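Local coordinates for protein trehalose monomycolate transport factor A (Mycolicibacterium smegmatis MC2 155, PDB 6T84) that is required for MmpL3-dependent transport of trehalose monomycolate to the mycobacterial cell wall, and for growth and cell elongation, at residues A[34-39]-A[143-148]; A[88-93]-A[135-140]; A[126-131]-A[174-179]. All blocks are in the same frame, centred on the assembly; numbering follows the deposited sequence.

Interaction 1: A[34-39]-A[143-148]; sequences KRWKRG and WNEQNW. With SO4 (sulfate ion), chain C.
Trp36 sets the NE1 edge of its indole on the face of Trp148, with NE1 of Trp36 3.2 Å from Trp148 CG and the two five-membered rings at 87°, a T-shaped stack. Arg35 CG lies over one face of the Trp36 ring, and Phe65 of strand 60-67 meets that ring nearly parallel.

Beside this pair, the carboxylate of Glu145 reads the backbone of the loop. Lys37 N gives its hydrogen to the syn lone pair of Glu145 OE1 at 2.9 Å (161°), while Arg38 N comes to Glu145 OE2 from above the carboxylate plane at 2.8 Å. Glu145 OE2 also accepts Trp143 NE1, on its anti lone pair, at 2.8 Å and in the plane of the indole. The side chain is extended (chi2 -173°), which carries the acid across to the loop. With three N-H groups around it, the carboxylate is probably held ionised. Water 1 joins Glu145 OE1 to Arg35 O.

Trp143, steadied by that acid, presents a face to Gly39, whose CA makes a CH-pi contact 3.5 Å from the centroid of the six-membered ring. The Arg38 guanidinium goes elsewhere, to a salt bridge with Asp100.

At the outer end, a sulfate, probably from the crystallisation liquor, takes Asn147 ND2 on O1 at 2.8 Å and Trp148 NE1 on O4 at 3.0 Å. Segment 143-148 spans the turn of the beta hairpin that joins strands 141-144 and 148-153, so the contact seats the long loop after strand 28-29 on a hairpin of the large antiparallel sheet.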
loop_
_atom_site.group_PDB
_atom_site.type_symbol
_atom_site.label_atom_id
_atom_site.label_comp_id
_atom_site.label_asym_id
_atom_site.label_seq_id
_atom_site.Cartn_x
_atom_site.Cartn_y
_atom_site.Cartn_z
ATOM N N LYS A 34 -6.139 -9.682 -8.614
ATOM C CA LYS A 34 -5.148 -10.507 -9.270
ATOM C C LYS A 34 -3.936 -9.719 -9.708
ATOM O O LYS A 34 -2.908 -10.320 -10.018
ATOM C CB LYS A 34 -5.777 -11.197 -10.491
ATOM C CG LYS A 34 -6.817 -12.250 -10.121
ATOM C CD LYS A 34 -7.352 -12.967 -11.365
ATOM C CE LYS A 34 -8.302 -14.109 -11.008
ATOM N NZ LYS A 34 -9.559 -13.634 -10.363
ATOM N N ARG A 35 -3.994 -8.383 -9.697
ATOM C CA ARG A 35 -2.858 -7.675 -10.257
ATOM C C ARG A 35 -1.735 -7.490 -9.257
ATOM O O ARG A 35 -0.639 -7.100 -9.669
ATOM C CB ARG A 35 -3.227 -6.343 -10.914
ATOM C CG ARG A 35 -3.969 -5.388 -10.067
ATOM C CD ARG A 35 -4.256 -4.123 -10.863
ATOM N NE ARG A 35 -5.060 -4.405 -12.046
ATOM C CZ ARG A 35 -4.690 -4.115 -13.287
ATOM N NH1 ARG A 35 -3.528 -3.506 -13.511
ATOM N NH2 ARG A 35 -5.492 -4.428 -14.301
ATOM N N TRP A 36 -1.975 -7.792 -7.982
ATOM C CA TRP A 36 -0.956 -7.606 -6.942
ATOM C C TRP A 36 -0.651 -8.920 -6.240
ATOM O O TRP A 36 -1.549 -9.748 -6.030
ATOM C CB TRP A 36 -1.428 -6.579 -5.900
ATOM C CG TRP A 36 -1.772 -5.296 -6.555
ATOM C CD1 TRP A 36 -0.909 -4.435 -7.173
ATOM C CD2 TRP A 36 -3.074 -4.755 -6.725
ATOM N NE1 TRP A 36 -1.612 -3.366 -7.698
ATOM C CE2 TRP A 36 -2.939 -3.525 -7.411
ATOM C CE3 TRP A 36 -4.349 -5.172 -6.321
ATOM C CZ2 TRP A 36 -4.034 -2.735 -7.744
ATOM C CZ3 TRP A 36 -5.439 -4.374 -6.630
ATOM C CH2 TRP A 36 -5.277 -3.175 -7.339
ATOM N N LYS A 37 0.625 -9.136 -5.916
ATOM C CA LYS A 37 1.064 -10.445 -5.455
ATOM C C LYS A 37 1.725 -10.430 -4.087
ATOM O O LYS A 37 1.919 -11.507 -3.508
ATOM C CB LYS A 37 2.072 -11.063 -6.447
ATOM C CG LYS A 37 1.605 -11.068 -7.907
ATOM C CD LYS A 37 0.692 -12.222 -8.134
ATOM C CE LYS A 37 0.510 -12.503 -9.602
ATOM N NZ LYS A 37 -0.426 -13.653 -9.758
ATOM N N ARG A 38 2.130 -9.263 -3.575
ATOM C CA ARG A 38 2.945 -9.222 -2.360
ATOM C C ARG A 38 2.201 -8.509 -1.227
ATOM O O ARG A 38 0.980 -8.352 -1.292
ATOM C CB ARG A 38 4.301 -8.567 -2.671
ATOM C CG ARG A 38 5.116 -9.325 -3.688
ATOM C CD ARG A 38 6.568 -8.880 -3.615
ATOM N NE ARG A 38 7.408 -9.452 -4.635
ATOM C CZ ARG A 38 8.402 -10.289 -4.381
ATOM N NH1 ARG A 38 8.682 -10.670 -3.137
ATOM N NH2 ARG A 38 9.140 -10.725 -5.366
ATOM N N GLY A 39 2.923 -8.079 -0.179
ATOM C CA GLY A 39 2.269 -7.448 0.956
ATOM C C GLY A 39 1.189 -8.347 1.500
ATOM O O GLY A 39 1.375 -9.570 1.626
ATOM N N TRP A 143 4.153 -1.229 0.677
ATOM C CA TRP A 143 5.099 -1.930 -0.179
ATOM C C TRP A 143 4.869 -1.489 -1.602
ATOM O O TRP A 143 3.835 -0.910 -1.919
ATOM C CB TRP A 143 5.006 -3.458 -0.067
ATOM C CG TRP A 143 3.793 -4.090 -0.763
ATOM C CD1 TRP A 143 3.834 -4.770 -1.958
ATOM C CD2 TRP A 143 2.415 -4.135 -0.316
ATOM N NE1 TRP A 143 2.564 -5.241 -2.267
ATOM C CE2 TRP A 143 1.680 -4.855 -1.299
ATOM C CE3 TRP A 143 1.733 -3.654 0.829
ATOM C CZ2 TRP A 143 0.314 -5.107 -1.179
ATOM C CZ3 TRP A 143 0.382 -3.871 0.926
ATOM C CH2 TRP A 143 -0.312 -4.620 -0.056
ATOM N N ASN A 144 5.838 -1.761 -2.454
ATOM C CA ASN A 144 5.606 -1.575 -3.873
ATOM C C ASN A 144 5.782 -2.870 -4.640
ATOM O O ASN A 144 6.432 -3.828 -4.201
ATOM C CB ASN A 144 6.506 -0.528 -4.475
ATOM C CG ASN A 144 7.932 -1.045 -4.615
ATOM O OD1 ASN A 144 8.678 -1.199 -3.602
ATOM N ND2 ASN A 144 8.338 -1.337 -5.862
ATOM N N GLU A 145 5.141 -2.879 -5.812
ATOM C CA GLU A 145 5.357 -3.894 -6.837
ATOM C C GLU A 145 5.812 -3.139 -8.081
ATOM O O GLU A 145 6.189 -1.969 -8.003
ATOM C CB GLU A 145 4.106 -4.768 -7.022
ATOM C CG GLU A 145 3.772 -5.445 -5.687
ATOM C CD GLU A 145 2.675 -6.456 -5.693
ATOM O OE1 GLU A 145 2.415 -7.063 -6.742
ATOM O OE2 GLU A 145 2.091 -6.700 -4.614
ATOM N N GLN A 146 5.805 -3.795 -9.248
ATOM C CA GLN A 146 6.469 -3.164 -10.371
ATOM C C GLN A 146 5.883 -1.792 -10.706
ATOM O O GLN A 146 6.622 -0.821 -10.909
ATOM C CB GLN A 146 6.419 -4.079 -11.585
ATOM C CG GLN A 146 7.208 -3.472 -12.756
ATOM C CD GLN A 146 7.365 -4.413 -13.916
ATOM O OE1 GLN A 146 7.551 -5.608 -13.730
ATOM N NE2 GLN A 146 7.296 -3.870 -15.126
ATOM N N ASN A 147 4.554 -1.698 -10.804
ATOM C CA ASN A 147 3.890 -0.488 -11.245
ATOM C C ASN A 147 2.936 0.113 -10.227
ATOM O O ASN A 147 2.110 0.972 -10.593
ATOM C CB ASN A 147 3.121 -0.851 -12.523
ATOM C CG ASN A 147 4.049 -1.223 -13.640
ATOM O OD1 ASN A 147 4.850 -0.402 -14.035
ATOM N ND2 ASN A 147 3.936 -2.461 -14.153
ATOM N N TRP A 148 3.047 -0.305 -8.958
ATOM C CA TRP A 148 2.092 0.127 -7.944
ATOM C C TRP A 148 2.797 0.290 -6.599
ATOM O O TRP A 148 3.741 -0.442 -6.307
ATOM C CB TRP A 148 1.037 -0.960 -7.764
ATOM C CG TRP A 148 0.203 -1.123 -8.985
ATOM C CD1 TRP A 148 0.473 -1.945 -10.032
ATOM C CD2 TRP A 148 -0.953 -0.373 -9.327
ATOM N NE1 TRP A 148 -0.463 -1.779 -11.001
ATOM C CE2 TRP A 148 -1.369 -0.829 -10.604
ATOM C CE3 TRP A 148 -1.680 0.638 -8.692
ATOM C CZ2 TRP A 148 -2.491 -0.305 -11.269
ATOM C CZ3 TRP A 148 -2.817 1.134 -9.308
ATOM C CH2 TRP A 148 -3.212 0.665 -10.603
HETATM S S SO4 C . 0.527 -4.050 -13.969
HETATM O O1 SO4 C . 1.873 -4.109 -13.374
HETATM O O2 SO4 C . 0.642 -4.229 -15.420
HETATM O O3 SO4 C . -0.316 -5.117 -13.423
HETATM O O4 SO4 C . -0.126 -2.799 -13.813
HETATM O O HOH W 1 1.550 -5.603 -9.112
#

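Interaction 2: A[88-93]-A[135-140]; sequences LRLKGL and APDCAE
Leu90 and Glu140 are joined through their backbones: Leu90 N donates to Glu140 O at 3.0 Å, and the N-H arrives almost in line with the carbonyl. The same oxygen also receives a CA-H...O contact from Arg89, its CA 3.2 Å from Glu140 O. Water 2 lies 2.8 Å from both Leu88 O and Ala139 O and can donate to either, though it has more acceptors in reach than protons.

Leu88 pairs with Met142 in the antiparallel sheet, and two residues on, the single Leu90 N to Glu140 O bond prolongs the join to the chain just before strand 141-144, without a return bond. Two type I turns flank the join, Leu90 to Leu93 on one side and Pro136 to Ala139 on the other, with Ala139 at the centre of an inverse gamma turn. Arg110 of strand 110-114 gathers the carbonyls of Ala135, Pro136 and Ala139.

The apolar part belongs to two leucines. Leu90 lays CD1 against the loop, 3.6 Å from Asp137 O and 4.0 Å from Glu140 CG. Its CG is anti to the carbonyl carbon (chi1 -63°), which brings this branch over the turn. Leu93 comes in from the far end of its own turn, nearly at right angles to the Glu140 side chain, and lays CD1 4.0 Å from Glu140 CB.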
loop_
_atom_site.group_PDB
_atom_site.type_symbol
_atom_site.label_atom_id
_atom_site.label_comp_id
_atom_site.label_asym_id
_atom_site.label_seq_id
_atom_site.Cartn_x
_atom_site.Cartn_y
_atom_site.Cartn_z
ATOM N N LEU A 88 7.724 -1.996 3.987
ATOM C CA LEU A 88 7.914 -1.277 5.264
ATOM C C LEU A 88 6.698 -1.626 6.125
ATOM O O LEU A 88 5.577 -1.231 5.791
ATOM C CB LEU A 88 7.939 0.223 4.935
ATOM C CG LEU A 88 8.026 1.228 6.083
ATOM C CD1 LEU A 88 9.375 1.057 6.794
ATOM C CD2 LEU A 88 7.847 2.688 5.583
ATOM N N ARG A 89 6.899 -2.341 7.242
ATOM C CA ARG A 89 5.760 -2.831 8.014
ATOM C C ARG A 89 6.044 -2.697 9.502
ATOM O O ARG A 89 7.203 -2.632 9.931
ATOM C CB ARG A 89 5.392 -4.276 7.653
ATOM C CG ARG A 89 6.504 -5.244 7.857
ATOM C CD ARG A 89 6.092 -6.690 7.548
ATOM N NE ARG A 89 5.671 -6.823 6.136
ATOM C CZ ARG A 89 4.837 -7.762 5.696
ATOM N NH1 ARG A 89 4.399 -8.700 6.532
ATOM N NH2 ARG A 89 4.456 -7.806 4.402
ATOM N N LEU A 90 4.977 -2.638 10.288
ATOM C CA LEU A 90 5.172 -2.503 11.741
ATOM C C LEU A 90 6.003 -3.677 12.257
ATOM O O LEU A 90 5.854 -4.818 11.822
ATOM C CB LEU A 90 3.802 -2.526 12.438
ATOM C CG LEU A 90 2.883 -1.387 12.087
ATOM C CD1 LEU A 90 1.546 -1.499 12.829
ATOM C CD2 LEU A 90 3.552 -0.037 12.370
ATOM N N LYS A 91 6.842 -3.399 13.257
ATOM C CA LYS A 91 7.747 -4.421 13.790
ATOM C C LYS A 91 7.017 -5.637 14.382
ATOM O O LYS A 91 7.578 -6.750 14.393
ATOM C CB LYS A 91 8.727 -3.776 14.779
ATOM C CG LYS A 91 8.063 -3.280 15.998
ATOM C CD LYS A 91 9.113 -2.624 16.919
ATOM C CE LYS A 91 8.537 -2.255 18.289
ATOM N NZ LYS A 91 7.778 -0.972 18.283
ATOM N N GLY A 92 5.812 -5.462 14.928
ATOM C CA GLY A 92 5.209 -6.670 15.502
ATOM C C GLY A 92 4.572 -7.631 14.510
ATOM O O GLY A 92 4.083 -8.697 14.932
ATOM N N LEU A 93 4.573 -7.298 13.211
ATOM C CA LEU A 93 3.976 -8.148 12.205
ATOM C C LEU A 93 4.989 -9.163 11.699
ATOM O O LEU A 93 6.198 -8.995 11.833
ATOM C CB LEU A 93 3.465 -7.299 11.019
ATOM C CG LEU A 93 2.387 -6.290 11.438
ATOM C CD1 LEU A 93 1.998 -5.372 10.267
ATOM C CD2 LEU A 93 1.159 -6.989 12.086
ATOM N N ALA A 135 4.564 8.317 9.836
ATOM C CA ALA A 135 3.373 7.730 9.238
ATOM C C ALA A 135 2.511 7.100 10.319
ATOM O O ALA A 135 3.039 6.458 11.234
ATOM C CB ALA A 135 3.803 6.686 8.188
ATOM N N PRO A 136 1.189 7.204 10.215
ATOM C CA PRO A 136 0.315 6.649 11.265
ATOM C C PRO A 136 0.466 5.139 11.421
ATOM O O PRO A 136 0.743 4.411 10.461
ATOM C CB PRO A 136 -1.111 7.015 10.785
ATOM C CG PRO A 136 -0.960 7.189 9.299
ATOM C CD PRO A 136 0.450 7.790 9.086
ATOM N N ASP A 137 0.246 4.661 12.649
ATOM C CA ASP A 137 0.324 3.225 12.866
ATOM C C ASP A 137 -0.745 2.470 12.076
ATOM O O ASP A 137 -0.587 1.282 11.863
ATOM C CB ASP A 137 0.239 2.860 14.354
ATOM C CG ASP A 137 1.339 3.516 15.191
ATOM O OD1 ASP A 137 2.542 3.511 14.810
ATOM O OD2 ASP A 137 0.985 4.041 16.261
ATOM N N CYS A 138 -1.805 3.134 11.622
ATOM C CA CYS A 138 -2.806 2.419 10.831
ATOM C C CYS A 138 -2.227 1.956 9.493
ATOM O O CYS A 138 -2.766 1.016 8.878
ATOM C CB CYS A 138 -4.082 3.285 10.659
ATOM S SG CYS A 138 -3.973 4.755 9.557
ATOM N N ALA A 139 -1.155 2.597 9.011
ATOM C CA ALA A 139 -0.480 2.157 7.782
ATOM C C ALA A 139 0.438 0.995 8.143
ATOM O O ALA A 139 1.645 1.135 8.328
ATOM C CB ALA A 139 0.268 3.333 7.165
ATOM N N GLU A 140 -0.169 -0.185 8.291
ATOM C CA GLU A 140 0.516 -1.320 8.907
ATOM C C GLU A 140 1.568 -1.918 7.989
ATOM O O GLU A 140 2.655 -2.285 8.447
ATOM C CB GLU A 140 -0.495 -2.400 9.289
ATOM C CG GLU A 140 -1.527 -1.930 10.340
ATOM C CD GLU A 140 -2.179 -3.082 11.101
ATOM O OE1 GLU A 140 -2.655 -2.833 12.222
ATOM O OE2 GLU A 140 -2.178 -4.236 10.588
HETATM O O HOH W 2 4.274 0.308 7.739
#

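Interaction 3: A[126-131]-A[174-179]; sequences RRMVTF and DLLRVL
Leu175 is the bump of this contact, pushed from the C-terminal end of helix 159-175 into a hollow on helix 126-134, a helix-on-helix packing beside the antiparallel sheet. Arg127, Met128 and Phe131 line the hollow, and the two methyls of the leucine divide it between them. Leu175 CD1 goes deep, 3.5 Å from Phe131 CG, and it also comes near the Met128 sulfur. Leu175 CD2 goes to the outer wall, 3.5 Å from Arg127 CB. The bend at chi3 (51°) lays the guanidinium of Arg127 over Leu175 CD2, which sits toward its rim.

Met128 fills the other flank. Bends at chi2 and chi3 (68° and 82°) bring Met128 CE up against the other segment, where it rests against two leucines, 4.0 Å from Leu175 CB and 4.0 Å from Leu176 CD2. Phe172, one turn earlier in helix 159-175, also touches Met128. Phe131 and Leu176 also reach the sheet, Phe131 touching Leu88 and Met142, Leu176 touching Val86 and Asn144.

Contact across the interface is thus almost wholly apolar, with polar groups at its rim. Arg127 and Asp174 carry opposite charges that stay apart. The polar bridge is water 3, which donates to Asp174 O at 3.1 Å and accepts a weak hydrogen bond from Arg127 NH1 at 3.2 Å.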
loop_
_atom_site.group_PDB
_atom_site.type_symbol
_atom_site.label_atom_id
_atom_site.label_comp_id
_atom_site.label_asym_id
_atom_site.label_seq_id
_atom_site.Cartn_x
_atom_site.Cartn_y
_atom_site.Cartn_z
ATOM N N ARG A 126 17.287 10.207 5.022
ATOM C CA ARG A 126 16.656 10.945 6.118
ATOM C C ARG A 126 15.144 11.083 5.916
ATOM O O ARG A 126 14.359 11.007 6.874
ATOM C CB ARG A 126 17.348 12.327 6.192
ATOM C CG ARG A 126 16.924 13.261 7.263
ATOM C CD ARG A 126 17.892 14.456 7.239
ATOM N NE ARG A 126 17.687 15.343 6.093
ATOM C CZ ARG A 126 18.481 16.369 5.784
ATOM N NH1 ARG A 126 19.555 16.640 6.510
ATOM N NH2 ARG A 126 18.206 17.123 4.732
ATOM N N ARG A 127 14.701 11.294 4.662
ATOM C CA ARG A 127 13.273 11.458 4.456
ATOM C C ARG A 127 12.544 10.164 4.737
ATOM O O ARG A 127 11.432 10.183 5.302
ATOM C CB ARG A 127 13.005 11.926 3.035
ATOM C CG ARG A 127 13.419 13.386 2.771
ATOM C CD ARG A 127 13.074 13.765 1.308
ATOM N NE ARG A 127 11.688 13.435 0.954
ATOM C CZ ARG A 127 11.239 13.267 -0.291
ATOM N NH1 ARG A 127 12.069 13.389 -1.317
ATOM N NH2 ARG A 127 9.960 12.967 -0.514
ATOM N N MET A 128 13.159 9.028 4.386
ATOM C CA MET A 128 12.535 7.746 4.708
ATOM C C MET A 128 12.520 7.511 6.211
ATOM O O MET A 128 11.561 6.956 6.758
ATOM C CB MET A 128 13.269 6.616 4.009
ATOM C CG MET A 128 12.610 5.250 4.238
ATOM S SD MET A 128 10.978 5.016 3.457
ATOM C CE MET A 128 11.557 4.579 1.792
ATOM N N VAL A 129 13.615 7.843 6.899
ATOM C CA VAL A 129 13.628 7.658 8.356
ATOM C C VAL A 129 12.526 8.493 9.000
ATOM O O VAL A 129 11.764 7.993 9.845
ATOM C CB VAL A 129 15.017 8.008 8.928
ATOM C CG1 VAL A 129 14.973 8.025 10.475
ATOM C CG2 VAL A 129 16.033 6.963 8.444
ATOM N N THR A 130 12.430 9.775 8.624
ATOM C CA THR A 130 11.370 10.581 9.216
ATOM C C THR A 130 10.003 9.978 8.917
ATOM O O THR A 130 9.171 9.863 9.821
ATOM C CB THR A 130 11.474 12.030 8.719
ATOM O OG1 THR A 130 12.770 12.538 9.073
ATOM C CG2 THR A 130 10.385 12.949 9.307
ATOM N N PHE A 131 9.745 9.585 7.656
ATOM C CA PHE A 131 8.461 8.999 7.288
ATOM C C PHE A 131 8.127 7.756 8.130
ATOM O O PHE A 131 6.979 7.572 8.551
ATOM C CB PHE A 131 8.512 8.668 5.791
ATOM C CG PHE A 131 7.263 7.987 5.269
ATOM C CD1 PHE A 131 6.075 8.687 5.124
ATOM C CD2 PHE A 131 7.295 6.652 4.962
ATOM C CE1 PHE A 131 4.911 8.041 4.666
ATOM C CE2 PHE A 131 6.140 5.995 4.499
ATOM C CZ PHE A 131 4.962 6.704 4.336
ATOM N N ASP A 174 6.417 8.626 -3.375
ATOM C CA ASP A 174 7.428 9.648 -3.683
ATOM C C ASP A 174 8.813 9.192 -3.219
ATOM O O ASP A 174 9.806 9.359 -3.940
ATOM C CB ASP A 174 7.074 10.985 -3.012
ATOM C CG ASP A 174 5.974 11.750 -3.750
ATOM O OD1 ASP A 174 5.624 11.349 -4.888
ATOM O OD2 ASP A 174 5.447 12.746 -3.190
ATOM N N LEU A 175 8.892 8.572 -2.049
ATOM C CA LEU A 175 10.179 8.159 -1.514
ATOM C C LEU A 175 10.774 7.017 -2.322
ATOM O O LEU A 175 12.002 6.883 -2.373
ATOM C CB LEU A 175 10.018 7.762 -0.043
ATOM C CG LEU A 175 9.680 8.879 0.949
ATOM C CD1 LEU A 175 9.076 8.298 2.238
ATOM C CD2 LEU A 175 10.970 9.643 1.295
ATOM N N LEU A 176 9.940 6.208 -2.977
ATOM C CA LEU A 176 10.399 5.077 -3.777
ATOM C C LEU A 176 10.640 5.454 -5.233
ATOM O O LEU A 176 10.993 4.573 -6.045
ATOM C CB LEU A 176 9.375 3.905 -3.728
ATOM C CG LEU A 176 9.184 3.306 -2.307
ATOM C CD1 LEU A 176 8.306 2.071 -2.537
ATOM C CD2 LEU A 176 10.549 2.943 -1.668
ATOM N N ARG A 177 10.497 6.737 -5.585
ATOM C CA ARG A 177 10.787 7.145 -6.966
ATOM C C ARG A 177 12.230 6.852 -7.368
ATOM O O ARG A 177 12.507 6.696 -8.570
ATOM C CB ARG A 177 10.481 8.630 -7.188
ATOM C CG ARG A 177 9.018 8.969 -7.409
ATOM C CD ARG A 177 8.797 10.486 -7.407
ATOM N NE ARG A 177 9.918 11.175 -8.042
ATOM C CZ ARG A 177 10.351 12.380 -7.685
ATOM N NH1 ARG A 177 9.754 13.027 -6.691
ATOM N NH2 ARG A 177 11.386 12.933 -8.311
ATOM N N VAL A 178 13.144 6.759 -6.381
ATOM C CA VAL A 178 14.575 6.471 -6.592
ATOM C C VAL A 178 14.864 5.016 -6.939
ATOM O O VAL A 178 15.990 4.703 -7.342
ATOM C CB VAL A 178 15.439 6.966 -5.406
ATOM C CG1 VAL A 178 15.178 8.455 -5.164
ATOM C CG2 VAL A 178 15.170 6.138 -4.179
ATOM N N LEU A 179 13.879 4.112 -6.844
ATOM C CA LEU A 179 14.144 2.718 -7.174
ATOM C C LEU A 179 14.459 2.589 -8.667
ATOM O O LEU A 179 13.880 3.317 -9.498
ATOM C CB LEU A 179 12.940 1.851 -6.822
ATOM C CG LEU A 179 12.661 1.737 -5.304
ATOM C CD1 LEU A 179 11.443 0.831 -5.079
ATOM C CD2 LEU A 179 13.995 1.321 -4.545
HETATM O O HOH W 3 11.984 11.518 -3.899
#

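From the N terminus, the loop after strand 28-29 comes first, and interaction 1 ties it to the hairpin at 143-148, closing a loop of 103 intervening residues. Interaction 2 lies wholly within that span, joining the end of strand 86-90 to the turn ahead of strand 141-144. Interaction 3 starts inside both loops, on helix 126-134, and ends beyond them at 174-179, so it crosses the other two. Strands 86-90 and 141-144, neighbours in the large sheet, are common ground: Gly39 packs on Arg89 between interactions 1 and 2, Asn144 on Leu176 and Leu179 between 1 and 3, and Leu88 on Phe131 between 2 and 3.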